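Local coordinates for protein tyrosinase (Burkholderia thailandensis, PDB 5ZRD) that uses a pair of copper ions to hydroxylate monophenols to catechols and, like other tyrosinases, probably oxidises these further to quinones, at residues Ala239-Cys244 with Thr271-Pro276; Asn249-Ser254 with Leu340-Asn345. All blocks are in the same frame, centred on the assembly; numbering follows the deposited sequence.

Contact 1. Residues Ala239-Cys244 with Thr271-Pro276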
loop_
_atom_site.group_PDB
_atom_site.type_symbol
_atom_site.label_atom_id
_atom_site.label_comp_id
_atom_site.label_asym_id
_atom_site.label_seq_id
_atom_site.Cartn_x
_atom_site.Cartn_y
_atom_site.Cartn_z
ATOM N N ALA A 239 1.919 41.736 24.185
ATOM C CA ALA A 239 1.144 41.146 25.286
ATOM C C ALA A 239 1.279 39.618 25.300
ATOM O O ALA A 239 1.317 39.035 26.373
ATOM C CB ALA A 239 -0.313 41.517 25.163
ATOM N N LYS A 240 1.224 38.972 24.132
ATOM C CA LYS A 240 1.240 37.517 24.117
ATOM C C LYS A 240 2.600 36.988 24.621
ATOM O O LYS A 240 2.656 36.004 25.332
ATOM C CB LYS A 240 0.918 37.019 22.706
ATOM C CG LYS A 240 -0.559 36.940 22.343
ATOM C CD LYS A 240 -0.814 35.813 21.348
ATOM C CE LYS A 240 -2.262 35.663 20.917
ATOM N NZ LYS A 240 -3.020 34.791 21.848
ATOM N N TYR A 241 3.706 37.668 24.291
ATOM C CA TYR A 241 5.044 37.280 24.780
ATOM C C TYR A 241 5.149 37.491 26.296
ATOM O O TYR A 241 5.672 36.633 27.002
ATOM C CB TYR A 241 6.114 38.064 24.043
ATOM C CG TYR A 241 6.750 37.414 22.841
ATOM C CD1 TYR A 241 7.190 36.096 22.875
ATOM C CD2 TYR A 241 7.036 38.155 21.702
ATOM C CE1 TYR A 241 7.803 35.506 21.777
ATOM C CE2 TYR A 241 7.671 37.584 20.612
ATOM C CZ TYR A 241 8.061 36.257 20.647
ATOM O OH TYR A 241 8.721 35.679 19.596
ATOM N N VAL A 242 4.597 38.595 26.802
ATOM C CA VAL A 242 4.538 38.842 28.256
ATOM C C VAL A 242 3.746 37.720 28.924
ATOM O O VAL A 242 4.240 37.095 29.864
ATOM C CB VAL A 242 3.954 40.219 28.633
ATOM C CG1 VAL A 242 3.778 40.343 30.138
ATOM C CG2 VAL A 242 4.785 41.385 28.104
ATOM N N ARG A 243 2.578 37.387 28.393
ATOM C CA ARG A 243 1.763 36.267 28.952
ATOM C C ARG A 243 2.569 34.961 29.037
ATOM O O ARG A 243 2.431 34.206 30.025
ATOM C CB ARG A 243 0.536 35.954 28.087
ATOM C CG ARG A 243 -0.740 36.675 28.482
ATOM C CD ARG A 243 -1.965 35.775 28.498
ATOM N NE ARG A 243 -3.129 36.615 28.747
ATOM C CZ ARG A 243 -3.580 36.964 29.955
ATOM N NH1 ARG A 243 -3.164 36.315 31.032
ATOM N NH2 ARG A 243 -4.449 37.958 30.072
ATOM N N CYS A 244 3.335 34.628 27.984
ATOM C CA CYS A 244 3.942 33.302 27.950
ATOM C C CYS A 244 4.931 33.153 29.109
ATOM O O CYS A 244 5.091 32.039 29.608
ATOM C CB CYS A 244 4.567 32.979 26.600
ATOM S SG CYS A 244 6.209 33.677 26.286
ATOM N N THR A 271 -0.635 31.001 27.808
ATOM C CA THR A 271 -0.094 31.225 26.495
ATOM C C THR A 271 1.291 30.576 26.406
ATOM O O THR A 271 2.181 30.982 27.127
ATOM C CB THR A 271 0.063 32.717 26.183
ATOM O OG1 THR A 271 -1.245 33.274 26.215
ATOM C CG2 THR A 271 0.706 32.959 24.831
ATOM N N PRO A 272 1.462 29.613 25.501
ATOM C CA PRO A 272 2.735 29.002 25.232
ATOM C C PRO A 272 3.644 29.950 24.442
ATOM O O PRO A 272 3.174 30.827 23.688
ATOM C CB PRO A 272 2.412 27.764 24.390
ATOM C CG PRO A 272 1.143 28.147 23.642
ATOM C CD PRO A 272 0.486 29.215 24.481
ATOM N N VAL A 273 4.945 29.775 24.602
ATOM C CA VAL A 273 5.859 30.615 23.856
ATOM C C VAL A 273 5.651 30.399 22.350
ATOM O O VAL A 273 5.932 31.288 21.561
ATOM C CB VAL A 273 7.334 30.384 24.235
ATOM C CG1 VAL A 273 7.828 28.989 23.900
ATOM C CG2 VAL A 273 8.205 31.433 23.562
ATOM N N GLU A 274 5.169 29.214 21.968
ATOM C CA GLU A 274 4.945 28.865 20.571
ATOM C C GLU A 274 3.943 29.822 19.889
ATOM O O GLU A 274 3.987 29.960 18.673
ATOM C CB GLU A 274 4.447 27.427 20.422
ATOM C CG GLU A 274 4.652 26.880 19.029
ATOM C CD GLU A 274 4.227 25.433 18.819
ATOM O OE1 GLU A 274 4.490 24.875 17.682
ATOM O OE2 GLU A 274 3.564 24.881 19.742
ATOM N N SER A 275 3.051 30.419 20.668
ATOM C CA SER A 275 1.933 31.212 20.149
ATOM C C SER A 275 2.428 32.537 19.551
ATOM O O SER A 275 2.264 32.778 18.376
ATOM C CB SER A 275 0.872 31.385 21.223
ATOM O OG SER A 275 -0.320 31.957 20.696
ATOM N N PRO A 276 3.029 33.404 20.363
ATOM C CA PRO A 276 3.572 34.636 19.839
ATOM C C PRO A 276 4.622 34.398 18.754
ATOM O O PRO A 276 4.735 35.201 17.799
ATOM C CB PRO A 276 4.209 35.346 21.045
ATOM C CG PRO A 276 4.277 34.271 22.100
ATOM C CD PRO A 276 3.047 33.445 21.813
HETATM O O HOH W 1 0.819 31.622 30.281
#

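Contact 2. Residues Asn249-Ser254 with Leu340-Asn345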
loop_
_atom_site.group_PDB
_atom_site.type_symbol
_atom_site.label_atom_id
_atom_site.label_comp_id
_atom_site.label_asym_id
_atom_site.label_seq_id
_atom_site.Cartn_x
_atom_site.Cartn_y
_atom_site.Cartn_z
ATOM N N ASN A 249 3.825 25.849 33.855
ATOM C CA ASN A 249 4.718 24.686 33.837
ATOM C C ASN A 249 5.283 24.550 32.416
ATOM O O ASN A 249 4.756 25.142 31.486
ATOM C CB ASN A 249 3.996 23.420 34.312
ATOM C CG ASN A 249 2.825 23.013 33.434
ATOM O OD1 ASN A 249 2.999 22.650 32.267
ATOM N ND2 ASN A 249 1.622 23.027 33.992
ATOM N N TYR A 250 6.317 23.749 32.254
ATOM C CA TYR A 250 7.008 23.602 31.002
ATOM C C TYR A 250 6.085 22.959 29.953
ATOM O O TYR A 250 6.079 23.362 28.807
ATOM C CB TYR A 250 8.290 22.778 31.138
ATOM C CG TYR A 250 8.923 22.553 29.792
ATOM C CD1 TYR A 250 9.556 23.584 29.125
ATOM C CD2 TYR A 250 8.790 21.344 29.129
ATOM C CE1 TYR A 250 10.062 23.424 27.840
ATOM C CE2 TYR A 250 9.283 21.166 27.845
ATOM C CZ TYR A 250 9.923 22.209 27.199
ATOM O OH TYR A 250 10.420 22.017 25.948
ATOM N N THR A 251 5.305 21.977 30.331
ATOM C CA THR A 251 4.442 21.337 29.333
ATOM C C THR A 251 3.597 22.394 28.598
ATOM O O THR A 251 3.604 22.409 27.367
ATOM C CB THR A 251 3.617 20.199 29.938
ATOM O OG1 THR A 251 4.520 19.255 30.523
ATOM C CG2 THR A 251 2.776 19.489 28.903
ATOM N N VAL A 252 2.939 23.315 29.302
ATOM C CA VAL A 252 2.001 24.181 28.632
ATOM C C VAL A 252 2.709 25.444 28.153
ATOM O O VAL A 252 2.188 26.137 27.269
ATOM C CB VAL A 252 0.787 24.497 29.512
ATOM C CG1 VAL A 252 0.093 23.211 29.898
ATOM C CG2 VAL A 252 1.122 25.341 30.733
ATOM N N PHE A 253 3.900 25.712 28.712
ATOM C CA PHE A 253 4.738 26.746 28.180
ATOM C C PHE A 253 5.215 26.362 26.775
ATOM O O PHE A 253 5.375 27.231 25.912
ATOM C CB PHE A 253 5.961 27.013 29.061
ATOM C CG PHE A 253 6.949 28.004 28.494
ATOM C CD1 PHE A 253 6.658 29.354 28.484
ATOM C CD2 PHE A 253 8.118 27.578 27.891
ATOM C CE1 PHE A 253 7.558 30.270 27.957
ATOM C CE2 PHE A 253 9.018 28.481 27.338
ATOM C CZ PHE A 253 8.740 29.832 27.377
ATOM N N SER A 254 5.440 25.067 26.564
ATOM C CA SER A 254 6.220 24.611 25.442
ATOM C C SER A 254 5.457 24.720 24.119
ATOM O O SER A 254 6.109 24.874 23.118
ATOM C CB SER A 254 6.702 23.208 25.647
ATOM O OG SER A 254 5.625 22.293 25.548
ATOM N N LEU A 340 13.571 20.472 33.911
ATOM C CA LEU A 340 12.308 20.549 33.243
ATOM C C LEU A 340 11.560 19.268 33.596
ATOM O O LEU A 340 12.179 18.252 33.909
ATOM C CB LEU A 340 12.527 20.674 31.728
ATOM C CG LEU A 340 13.193 21.965 31.255
ATOM C CD1 LEU A 340 13.442 21.917 29.756
ATOM C CD2 LEU A 340 12.341 23.177 31.587
ATOM N N ASP A 341 10.250 19.333 33.542
ATOM C CA ASP A 341 9.454 18.144 33.620
ATOM C C ASP A 341 8.371 18.292 32.551
ATOM O O ASP A 341 8.029 19.382 32.143
ATOM C CB ASP A 341 8.859 18.006 35.027
ATOM C CG ASP A 341 8.184 19.291 35.504
ATOM O OD1 ASP A 341 8.876 20.196 36.024
ATOM O OD2 ASP A 341 6.965 19.412 35.358
ATOM N N ILE A 342 7.860 17.151 32.131
ATOM C CA ILE A 342 6.857 16.999 31.151
ATOM C C ILE A 342 5.781 16.091 31.738
ATOM O O ILE A 342 6.096 15.088 32.332
ATOM C CB ILE A 342 7.524 16.427 29.887
ATOM C CG1 ILE A 342 8.428 17.507 29.284
ATOM C CG2 ILE A 342 6.512 15.884 28.880
ATOM C CD1 ILE A 342 8.882 17.230 27.895
ATOM N N ILE A 343 4.514 16.472 31.624
ATOM C CA ILE A 343 3.429 15.616 32.106
ATOM C C ILE A 343 3.278 14.422 31.179
ATOM O O ILE A 343 2.913 14.602 30.028
ATOM C CB ILE A 343 2.126 16.414 32.171
ATOM C CG1 ILE A 343 2.216 17.499 33.243
ATOM C CG2 ILE A 343 0.932 15.495 32.352
ATOM C CD1 ILE A 343 1.289 18.672 32.986
ATOM N N ARG A 344 3.542 13.223 31.681
ATOM C CA ARG A 344 3.500 12.023 30.846
ATOM C C ARG A 344 2.118 11.901 30.182
ATOM O O ARG A 344 1.090 11.940 30.825
ATOM C CB ARG A 344 3.825 10.766 31.669
ATOM C CG ARG A 344 5.189 10.144 31.388
ATOM C CD ARG A 344 6.369 10.900 32.004
ATOM N NE ARG A 344 6.621 10.619 33.427
ATOM C CZ ARG A 344 7.817 10.347 33.970
ATOM N NH1 ARG A 344 7.940 10.229 35.285
ATOM N NH2 ARG A 344 8.885 10.203 33.203
ATOM N N ASN A 345 2.125 11.783 28.879
ATOM C CA ASN A 345 0.962 11.418 28.065
ATOM C C ASN A 345 -0.037 12.571 27.953
ATOM O O ASN A 345 -1.178 12.325 27.501
ATOM C CB ASN A 345 0.285 10.136 28.548
ATOM C CG ASN A 345 1.088 8.887 28.213
ATOM O OD1 ASN A 345 1.554 8.742 27.098
ATOM N ND2 ASN A 345 1.220 7.955 29.144
HETATM O O HOH W 2 7.505 22.696 34.755
HETATM O O HOH W 3 5.291 20.158 32.802
#

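Contact 1. Residues Ala239-Cys244 with Thr271-Pro276
Tyr241 and Pro276 meet at the heart of a buried, mainly apolar helix-to-loop packing, where the last turns of helix 237-244 lie against 271-276, the lead-in and first turn of helix 274-285. Pro276 CB sits over the centre of the Tyr241 ring, 3.6 Å from its centroid and 13° off the normal, a CH-pi contact in which the proline ring presents its C-H groups to the aromatic face; having no N-H, proline also suits a first helical turn. The phenol OH is hydrogen-bonded to Glu119. The aliphatic chain of Lys240 lies along Pro276 and Ser275, its CB 4.0 Å from Pro276 CB. Cys244 is small enough for close backbone approach: its CA lies 3.0 Å from Thr271 O in a CA-H...O contact. With chi1 at 80°, SG is swung between the backbone N and the carbonyl carbon and reaches Val273 CB at 4.0 Å. Thr271 OG1 faces Arg243 CD at 3.5 Å and, like Ser275 OG, is hydrogen-bonded to citric acid, probably from the crystallisation liquor. A water donates to Arg243 O and accepts from Thr271 N (2.9 Å). Tyr241 lies near the copper ligand His277, consistent with a second-shell place in the copper-bearing helix bundle of tyrosinases.

Contact 2. Residues Asn249-Ser254 with Leu340-Asn345
Tyr250 and Thr251, in the first turn of the short helix 250-254, face the extended loop 340-345, with Thr251 and Ile342 CA atoms 5.3 Å apart. Asn249 is the N-cap of this helix: its OD1 accepts from Val252 N at 3.0 Å, the donor tilted 31° from the carbonyl plane, and so serves a first-turn N-H that has no carbonyl of a preceding helical turn to bond to. The Tyr250 ring is held on both faces, by Leu340 CD1 4.2 Å from its centroid and, opposite, by Ser254 CB. With CG anti to the backbone N (chi1 175°), the ring runs alongside Ile342, whose CG1 lies at its edge, 3.9 Å from Tyr250 CD2. Branched Leu340 thus suits the face and Ile342 the edge, while the phenol OH bonds to Val88 O. One water joins Tyr250 N to the Asp341 carboxylate. From Ile343 on, the loop meets the second subunit, where Asn345 ND2 is hydrogen-bonded to Asp483 of that chain. Thr251 supplies the direct polar tie: OG1, beside its own backbone N, accepts from Ile343 N at 3.0 Å and 160°, and a second water links the same hydroxyl to Asp341 O.

Contacts 1 and 2 have centres 16 Å apart and are joined through consecutive helices, 237-244 and 250-254; their segments alternate along the chain. They also touch directly: Val273 N lies 2.9 Å from Phe253 O, a probable hydrogen bond, and Phe253 CD1 packs 3.3 Å from Cys244 O. Helix 250-254 therefore touches both 271-276 and the loop 340-345. Contact 1 is the nearer to the dinuclear copper site: the Tyr241 side chain comes about 8 Å from a copper ion and about 5 Å from the side chain of His277, which binds one copper with His281 and His320. In contact 2, the Tyr250 side chain is about 13 Å from a copper ion and about 9 Å from the side chain of His94, which binds the second with His57 and His85.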